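Local coordinates for protein DNA polymerase III subunit beta (PDB 4TRT) that probably encircles DNA as a ring-shaped head-to-tail homodimer, tethering DNA polymerases and other proteins to it and so conferring processivity, at residues 6-11 and 85-90; 54-59 and 222-227. All blocks are in the same frame, centred on the assembly; numbering follows the deposited sequence.

From the N terminus the chain runs through residues 6-11, where strand 2-7 passes into helix 8-21, and then reaches residues 54-59 on strand 52-59. Residues 85-90 return to the first strand and close contact 1. Contact 2 closes only when 222-227, from the central domain, comes alongside 54-59. The segments therefore alternate along the chain and the two loops cross rather than nest. Contact 1 lies inside one sheet of the N-terminal domain, whereas contact 2 makes one sheet continuous across two domains. Their centres are about 17 Å apart, yet they touch: Val6 CG2 lies 3.4 Å from Val58 CG1, and Thr10 CG2 lies 3.4 Å from Arg223 NH1.

Contact 1: 6-11 and 85-90; sequences VTKKTL and ELVELE
Val6 and Val87 form the hydrogen-bonded pair where a strand-to-helix transition, leaving strand 2-7, is paired with strand 86-92 in an antiparallel N-terminal-domain sheet of the ring-forming processivity-factor fold. Both backbone bonds of the pair are nearly straight: Val6 N to Val87 O is 3.0 Å (169° at the hydrogen), and Val87 N to Val6 O is 2.8 Å. The two valines stand side by side and point the same way, with Val6 CG1 3.9 Å from Val87 CB. Thr7 and Leu86, the adjacent non-hydrogen-bonded pair, place their side chains on the other face of the sheet.

Thr7 occupies the N-cap position of helix 8-21, though its side chain makes no capping bond; its O accepts the N-H of Leu11. The ladder is carried past the strand end by Lys8 N, which bonds to Glu85 O from above the carbonyl plane. Along the Lys8 side chain, CB sits 3.5 Å from Glu85 O and 3.7 Å from Val87 CG2, the two side chains crossing at about a right angle. CG skirts the same methyl. The bend at chi3 (74°) then brings CE to 3.8 Å from Glu85 OE1. At the tip, NZ is 4.1 Å from Glu85 OE2, too far for a salt bridge; its hydrogen bonds go instead to the carbonyls of Gly84 and Leu82. The ammonium thus binds the turn leading into strand 86-92, and the carboxylate probably contributes only a diffuse attraction. Beside this turn a water accepts from Lys9 N and donates to Glu85 O, 2.9 Å away.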
ATOM      1  N   VAL A   6     -21.002  23.182  -7.372  1.00 33.99           N
ATOM      2  CA  VAL A   6     -20.761  21.849  -7.878  1.00 35.76           C
ATOM      3  C   VAL A   6     -20.810  20.845  -6.709  1.00 36.97           C
ATOM      4  O   VAL A   6     -20.552  21.196  -5.554  1.00 33.39           O
ATOM      5  CB  VAL A   6     -19.394  21.800  -8.641  1.00 35.55           C
ATOM      6  CG1 VAL A   6     -18.229  22.111  -7.718  1.00 35.15           C
ATOM      7  CG2 VAL A   6     -19.172  20.462  -9.320  1.00 33.69           C
ATOM      8  N   THR A   7     -21.209  19.613  -7.015  1.00 35.58           N
ATOM      9  CA  THR A   7     -21.202  18.516  -6.049  1.00 38.69           C
ATOM     10  C   THR A   7     -19.766  18.058  -5.843  1.00 38.14           C
ATOM     11  O   THR A   7     -19.030  17.887  -6.818  1.00 39.29           O
ATOM     12  CB  THR A   7     -22.078  17.363  -6.569  1.00 42.95           C
ATOM     13  OG1 THR A   7     -23.454  17.757  -6.481  1.00 44.52           O
ATOM     14  CG2 THR A   7     -21.873  16.115  -5.774  1.00 50.01           C
ATOM     15  N   LYS A   8     -19.358  17.872  -4.591  1.00 36.63           N
ATOM     16  CA  LYS A   8     -18.004  17.420  -4.293  1.00 37.53           C
ATOM     17  C   LYS A   8     -17.715  16.055  -4.932  1.00 38.28           C
ATOM     18  O   LYS A   8     -16.629  15.853  -5.485  1.00 35.64           O
ATOM     19  CB  LYS A   8     -17.740  17.349  -2.790  1.00 38.70           C
ATOM     20  CG  LYS A   8     -16.296  17.009  -2.436  1.00 39.27           C
ATOM     21  CD  LYS A   8     -16.054  16.913  -0.937  1.00 41.91           C
ATOM     22  CE  LYS A   8     -16.642  15.639  -0.337  1.00 43.63           C
ATOM     23  NZ  LYS A   8     -16.628  15.687   1.140  1.00 43.15           N
ATOM     24  N   LYS A   9     -18.680  15.140  -4.841  1.00 36.87           N
ATOM     25  CA  LYS A   9     -18.533  13.779  -5.359  1.00 38.99           C
ATOM     26  C   LYS A   9     -18.167  13.787  -6.837  1.00 40.09           C
ATOM     27  O   LYS A   9     -17.244  13.090  -7.265  1.00 39.70           O
ATOM     28  CB  LYS A   9     -19.823  12.981  -5.156  1.00 43.09           C
ATOM     29  CG  LYS A   9     -19.778  11.567  -5.740  1.00 46.69           C
ATOM     30  CD  LYS A   9     -21.026  10.771  -5.395  1.00 50.57           C
ATOM     31  CE  LYS A   9     -21.300   9.684  -6.428  1.00 54.73           C
ATOM     32  NZ  LYS A   9     -20.049   8.968  -6.826  1.00 56.40           N
ATOM     33  N   THR A  10     -18.845  14.625  -7.603  1.00 38.45           N
ATOM     34  CA  THR A  10     -18.641  14.663  -9.038  1.00 39.34           C
ATOM     35  C   THR A  10     -17.326  15.359  -9.365  1.00 37.30           C
ATOM     36  O   THR A  10     -16.583  14.913 -10.240  1.00 36.50           O
ATOM     37  CB  THR A  10     -19.815  15.362  -9.757  1.00 40.73           C
ATOM     38  OG1 THR A  10     -21.056  15.044  -9.107  1.00 48.57           O
ATOM     39  CG2 THR A  10     -19.923  14.859 -11.170  1.00 48.50           C
ATOM     40  N   LEU A  11     -17.032  16.446  -8.669  1.00 32.66           N
ATOM     41  CA  LEU A  11     -15.773  17.151  -8.886  1.00 33.33           C
ATOM     42  C   LEU A  11     -14.583  16.261  -8.518  1.00 33.83           C
ATOM     43  O   LEU A  11     -13.576  16.259  -9.215  1.00 33.04           O
ATOM     44  CB  LEU A  11     -15.741  18.467  -8.118  1.00 32.37           C
ATOM     45  CG  LEU A  11     -14.535  19.407  -8.310  1.00 32.88           C
ATOM     46  CD1 LEU A  11     -14.331  19.897  -9.753  1.00 32.29           C
ATOM     47  CD2 LEU A  11     -14.761  20.569  -7.372  1.00 33.35           C
ATOM     48  N   GLU A  85     -20.681  18.262   1.256  1.00 42.71           N
ATOM     49  CA  GLU A  85     -21.002  17.629  -0.031  1.00 40.70           C
ATOM     50  C   GLU A  85     -21.147  18.608  -1.196  1.00 38.98           C
ATOM     51  O   GLU A  85     -21.144  18.180  -2.342  1.00 38.95           O
ATOM     52  CB  GLU A  85     -22.251  16.757   0.078  1.00 43.33           C
ATOM     53  CG  GLU A  85     -22.043  15.506   0.920  1.00 46.64           C
ATOM     54  CD  GLU A  85     -20.813  14.663   0.544  1.00 50.16           C
ATOM     55  OE1 GLU A  85     -20.305  14.721  -0.608  1.00 46.46           O
ATOM     56  OE2 GLU A  85     -20.338  13.930   1.437  1.00 50.94           O
ATOM     57  N   LEU A  86     -21.292  19.904  -0.904  1.00 35.47           N
ATOM     58  CA  LEU A  86     -21.503  20.896  -1.938  1.00 35.75           C
ATOM     59  C   LEU A  86     -20.373  21.926  -1.892  1.00 35.11           C
ATOM     60  O   LEU A  86     -20.013  22.443  -0.812  1.00 35.79           O
ATOM     61  CB  LEU A  86     -22.878  21.562  -1.825  1.00 34.83           C
ATOM     62  CG  LEU A  86     -24.117  20.659  -1.911  1.00 34.36           C
ATOM     63  CD1 LEU A  86     -25.369  21.512  -1.725  1.00 34.88           C
ATOM     64  CD2 LEU A  86     -24.209  19.860  -3.204  1.00 34.24           C
ATOM     65  N   VAL A  87     -19.818  22.202  -3.070  1.00 32.78           N
ATOM     66  CA  VAL A  87     -18.634  23.065  -3.192  1.00 33.09           C
ATOM     67  C   VAL A  87     -18.997  24.346  -3.942  1.00 34.56           C
ATOM     68  O   VAL A  87     -19.673  24.295  -4.961  1.00 34.66           O
ATOM     69  CB  VAL A  87     -17.491  22.328  -3.901  1.00 33.35           C
ATOM     70  CG1 VAL A  87     -16.223  23.196  -3.969  1.00 33.25           C
ATOM     71  CG2 VAL A  87     -17.179  21.002  -3.199  1.00 31.95           C
ATOM     72  N   GLU A  88     -18.554  25.485  -3.419  1.00 35.02           N
ATOM     73  CA  GLU A  88     -18.631  26.750  -4.138  1.00 38.53           C
ATOM     74  C   GLU A  88     -17.238  27.139  -4.654  1.00 36.14           C
ATOM     75  O   GLU A  88     -16.279  27.176  -3.886  1.00 34.45           O
ATOM     76  CB  GLU A  88     -19.180  27.863  -3.239  1.00 41.95           C
ATOM     77  CG  GLU A  88     -19.424  29.151  -4.021  1.00 48.64           C
ATOM     78  CD  GLU A  88     -19.854  30.333  -3.184  1.00 52.37           C
ATOM     79  OE1 GLU A  88     -19.245  30.575  -2.123  1.00 56.57           O
ATOM     80  OE2 GLU A  88     -20.780  31.040  -3.629  1.00 56.73           O
ATOM     81  N   LEU A  89     -17.146  27.421  -5.951  1.00 34.81           N
ATOM     82  CA  LEU A  89     -15.937  27.966  -6.567  1.00 33.57           C
ATOM     83  C   LEU A  89     -16.209  29.417  -6.879  1.00 34.12           C
ATOM     84  O   LEU A  89     -17.327  29.775  -7.296  1.00 35.02           O
ATOM     85  CB  LEU A  89     -15.589  27.223  -7.860  1.00 32.50           C
ATOM     86  CG  LEU A  89     -15.325  25.735  -7.705  1.00 32.45           C
ATOM     87  CD1 LEU A  89     -15.050  25.091  -9.062  1.00 30.97           C
ATOM     88  CD2 LEU A  89     -14.187  25.520  -6.699  1.00 29.38           C
ATOM     89  N   GLU A  90     -15.221  30.266  -6.626  1.00 33.82           N
ATOM     90  CA  GLU A  90     -15.294  31.671  -7.002  1.00 36.77           C
ATOM     91  C   GLU A  90     -13.926  32.110  -7.525  1.00 38.42           C
ATOM     92  O   GLU A  90     -12.905  31.776  -6.948  1.00 39.97           O
ATOM     93  CB  GLU A  90     -15.731  32.547  -5.822  1.00 39.19           C
ATOM     94  CG  GLU A  90     -15.767  34.044  -6.145  1.00 43.03           C
ATOM     95  CD  GLU A  90     -16.112  34.927  -4.957  1.00 49.01           C
ATOM     96  OE1 GLU A  90     -16.730  34.452  -3.986  1.00 51.96           O
ATOM     97  OE2 GLU A  90     -15.780  36.126  -5.004  1.00 57.60           O
TER
HETATM   98  O   HOH W   1     -20.937  15.364  -2.943  1.00 38.12           O

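Contact 2: 54-59 and 222-227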
ATOM      1  N   LEU A  54      -6.587  14.843 -21.884  1.00 36.25           N
ATOM      2  CA  LEU A  54      -7.791  14.366 -21.228  1.00 37.15           C
ATOM      3  C   LEU A  54      -8.670  15.539 -20.842  1.00 37.22           C
ATOM      4  O   LEU A  54      -8.176  16.577 -20.385  1.00 34.08           O
ATOM      5  CB  LEU A  54      -7.404  13.562 -19.990  1.00 35.54           C
ATOM      6  CG  LEU A  54      -8.502  12.906 -19.168  1.00 37.21           C
ATOM      7  CD1 LEU A  54      -9.205  11.818 -19.977  1.00 38.41           C
ATOM      8  CD2 LEU A  54      -7.900  12.356 -17.888  1.00 37.48           C
ATOM      9  N   SER A  55      -9.973  15.354 -21.019  1.00 37.40           N
ATOM     10  CA  SER A  55     -10.976  16.335 -20.668  1.00 38.03           C
ATOM     11  C   SER A  55     -12.104  15.620 -19.949  1.00 38.24           C
ATOM     12  O   SER A  55     -12.524  14.548 -20.384  1.00 37.85           O
ATOM     13  CB  SER A  55     -11.515  16.982 -21.931  1.00 39.93           C
ATOM     14  OG  SER A  55     -12.302  18.088 -21.606  1.00 45.22           O
ATOM     15  N   CYS A  56     -12.588  16.204 -18.861  0.50 37.54           N
ATOM     16  CA  CYS A  56     -13.721  15.647 -18.130  0.50 38.15           C
ATOM     17  C   CYS A  56     -14.726  16.743 -17.837  0.50 39.38           C
ATOM     18  O   CYS A  56     -14.371  17.806 -17.316  0.50 37.89           O
ATOM     19  CB  CYS A  56     -13.282  15.003 -16.818  0.50 37.16           C
ATOM     20  SG  CYS A  56     -14.616  14.031 -16.069  0.50 36.98           S
ATOM     21  N   PHE A  57     -15.986  16.469 -18.150  1.00 40.91           N
ATOM     22  CA  PHE A  57     -17.065  17.405 -17.867  1.00 42.22           C
ATOM     23  C   PHE A  57     -17.674  17.134 -16.487  1.00 42.04           C
ATOM     24  O   PHE A  57     -18.000  15.995 -16.160  1.00 44.79           O
ATOM     25  CB  PHE A  57     -18.146  17.301 -18.934  1.00 46.12           C
ATOM     26  CG  PHE A  57     -19.322  18.211 -18.696  1.00 48.31           C
ATOM     27  CD1 PHE A  57     -19.234  19.565 -18.985  1.00 50.55           C
ATOM     28  CD2 PHE A  57     -20.524  17.711 -18.210  1.00 52.22           C
ATOM     29  CE1 PHE A  57     -20.317  20.410 -18.781  1.00 50.08           C
ATOM     30  CE2 PHE A  57     -21.611  18.552 -18.007  1.00 50.76           C
ATOM     31  CZ  PHE A  57     -21.503  19.902 -18.292  1.00 50.98           C
ATOM     32  N   VAL A  58     -17.839  18.190 -15.695  1.00 39.13           N
ATOM     33  CA  VAL A  58     -18.492  18.105 -14.408  1.00 40.11           C
ATOM     34  C   VAL A  58     -19.697  19.053 -14.406  1.00 40.60           C
ATOM     35  O   VAL A  58     -19.523  20.273 -14.492  1.00 40.29           O
ATOM     36  CB  VAL A  58     -17.514  18.476 -13.275  1.00 39.10           C
ATOM     37  CG1 VAL A  58     -18.216  18.452 -11.925  1.00 39.77           C
ATOM     38  CG2 VAL A  58     -16.308  17.528 -13.294  1.00 39.83           C
ATOM     39  N   PRO A  59     -20.924  18.503 -14.299  1.00 40.76           N
ATOM     40  CA  PRO A  59     -22.097  19.379 -14.242  1.00 40.23           C
ATOM     41  C   PRO A  59     -22.048  20.346 -13.073  1.00 38.42           C
ATOM     42  O   PRO A  59     -21.605  19.976 -11.982  1.00 37.83           O
ATOM     43  CB  PRO A  59     -23.271  18.392 -14.085  1.00 43.69           C
ATOM     44  CG  PRO A  59     -22.788  17.143 -14.739  1.00 44.71           C
ATOM     45  CD  PRO A  59     -21.303  17.084 -14.454  1.00 43.25           C
ATOM     46  N   ASP A 222     -19.158   8.841 -21.688  1.00 66.68           N
ATOM     47  CA  ASP A 222     -19.901   9.660 -20.763  1.00 69.92           C
ATOM     48  C   ASP A 222     -18.934  10.581 -19.996  1.00 67.71           C
ATOM     49  O   ASP A 222     -18.182  10.142 -19.119  1.00 70.87           O
ATOM     50  CB  ASP A 222     -20.696   8.717 -19.848  1.00 72.57           C
ATOM     51  CG  ASP A 222     -21.153   9.367 -18.576  1.00 75.97           C
ATOM     52  OD1 ASP A 222     -22.057  10.214 -18.644  1.00 78.72           O
ATOM     53  OD2 ASP A 222     -20.622   9.004 -17.504  1.00 76.11           O
ATOM     54  N   ARG A 223     -18.934  11.851 -20.385  1.00 64.97           N
ATOM     55  CA  ARG A 223     -18.201  12.930 -19.696  1.00 62.30           C
ATOM     56  C   ARG A 223     -16.687  13.035 -19.931  1.00 57.25           C
ATOM     57  O   ARG A 223     -16.132  14.099 -19.682  1.00 55.65           O
ATOM     58  CB  ARG A 223     -18.504  12.942 -18.192  1.00 64.65           C
ATOM     59  CG  ARG A 223     -19.953  13.290 -17.872  1.00 66.70           C
ATOM     60  CD  ARG A 223     -20.226  13.146 -16.404  1.00 69.00           C
ATOM     61  NE  ARG A 223     -21.616  13.453 -16.080  1.00 70.94           N
ATOM     62  CZ  ARG A 223     -22.101  13.472 -14.845  1.00 73.97           C
ATOM     63  NH1 ARG A 223     -21.309  13.228 -13.806  1.00 74.38           N
ATOM     64  NH2 ARG A 223     -23.386  13.744 -14.640  1.00 76.56           N
ATOM     65  N   VAL A 224     -16.018  11.976 -20.401  1.00 53.30           N
ATOM     66  CA  VAL A 224     -14.583  12.044 -20.673  1.00 50.70           C
ATOM     67  C   VAL A 224     -14.263  12.043 -22.164  1.00 49.08           C
ATOM     68  O   VAL A 224     -14.898  11.315 -22.929  1.00 49.67           O
ATOM     69  CB  VAL A 224     -13.826  10.855 -20.041  1.00 51.02           C
ATOM     70  CG1 VAL A 224     -12.369  10.884 -20.460  1.00 49.82           C
ATOM     71  CG2 VAL A 224     -13.928  10.879 -18.525  1.00 51.78           C
ATOM     72  N   LYS A 225     -13.281  12.855 -22.561  1.00 46.07           N
ATOM     73  CA  LYS A 225     -12.698  12.821 -23.898  1.00 43.30           C
ATOM     74  C   LYS A 225     -11.184  12.641 -23.764  1.00 41.56           C
ATOM     75  O   LYS A 225     -10.548  13.317 -22.950  1.00 39.38           O
ATOM     76  CB  LYS A 225     -12.978  14.118 -24.645  1.00 45.31           C
ATOM     77  CG  LYS A 225     -14.424  14.583 -24.582  1.00 48.39           C
ATOM     78  CD  LYS A 225     -14.624  15.806 -25.460  1.00 50.58           C
ATOM     79  CE  LYS A 225     -16.089  16.139 -25.689  1.00 53.88           C
ATOM     80  NZ  LYS A 225     -16.578  17.081 -24.662  1.00 57.06           N
ATOM     81  N   MET A 226     -10.600  11.746 -24.556  1.00 39.46           N
ATOM     82  CA  MET A 226      -9.155  11.510 -24.496  1.00 38.86           C
ATOM     83  C   MET A 226      -8.570  11.521 -25.884  1.00 38.98           C
ATOM     84  O   MET A 226      -9.084  10.816 -26.773  1.00 38.19           O
ATOM     85  CB  MET A 226      -8.850  10.168 -23.823  1.00 39.31           C
ATOM     86  CG  MET A 226      -7.360   9.893 -23.665  1.00 39.92           C
ATOM     87  SD  MET A 226      -6.950   8.300 -22.946  1.00 43.37           S
ATOM     88  CE  MET A 226      -7.166   8.626 -21.208  1.00 41.53           C
ATOM     89  N   ASN A 227      -7.498  12.296 -26.063  1.00 37.83           N
ATOM     90  CA  ASN A 227      -6.679  12.254 -27.271  1.00 38.86           C
ATOM     91  C   ASN A 227      -5.456  11.388 -27.006  1.00 38.22           C
ATOM     92  O   ASN A 227      -4.796  11.529 -25.964  1.00 36.74           O
ATOM     93  CB  ASN A 227      -6.191  13.650 -27.699  1.00 40.04           C
ATOM     94  CG  ASN A 227      -7.308  14.566 -28.159  1.00 40.95           C
ATOM     95  OD1 ASN A 227      -8.350  14.107 -28.637  1.00 42.69           O
ATOM     96  ND2 ASN A 227      -7.081  15.884 -28.048  1.00 40.28           N
TER
HETATM   97  O   HOH W   2     -18.315  13.930 -13.589  1.00 51.71           O
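The CG-CD edge of the Pro59 ring rests on one face of the Arg223 guanidinium, CD 3.7 Å above the plane, over its centre, and Pro59 CG 3.5 Å from Arg223 NH2. The two side chains come from opposite directions. With CG of Arg223 beside its own backbone N (chi1 -66°) and the chain extended from there to NE, the CB, CG and CD carbons run past Phe57 O, CD at 3.6 Å. Replacing Pro59 by an alanine removes CG and CD, and the guanidinium is likely to lose its packing on that side and turn more freely. A water accepts from Arg223 NH1 and gives a weak bond to Phe57 O.

Phe57 and Arg223 also close the backbone ladder, Phe57 N donating to Arg223 O over 2.8 Å. Farther along, Ser55 and Lys225 form the hydrogen-bonded pair, N to O both ways. Between these bonds Cys56 CA and Val224 CA make CA-H...O contacts with Arg223 O and Ser55 O; segments 54-59 and 224-227 run antiparallel, 171° between their axes. On the face carrying Leu54, Cys56 and Val224, Leu54 CD1 is pressed to 3.3 Å from Val224 CG1, tighter than usual van der Waals contact, and lies 4.0 Å from Met226 CE.

Helices cover that face. Leu17, Leu18 and Val21 of helix 8-21 pack on Val224 and Leu54, and its Thr10 touches Arg223, while Leu199 and Val202 of helix 193-202 meet Met226; on the opposite face Phe120 touches Ser55 and Lys225. Strand 52-59 thus pairs with strand 224-229 to join the N-terminal and central domains in one sheet. The chemistry implies a junction secured by backbone bonds and a buried apolar layer, the guanidinium adding packing and a water at NH1 but no direct hydrogen bond or salt bridge to 54-59.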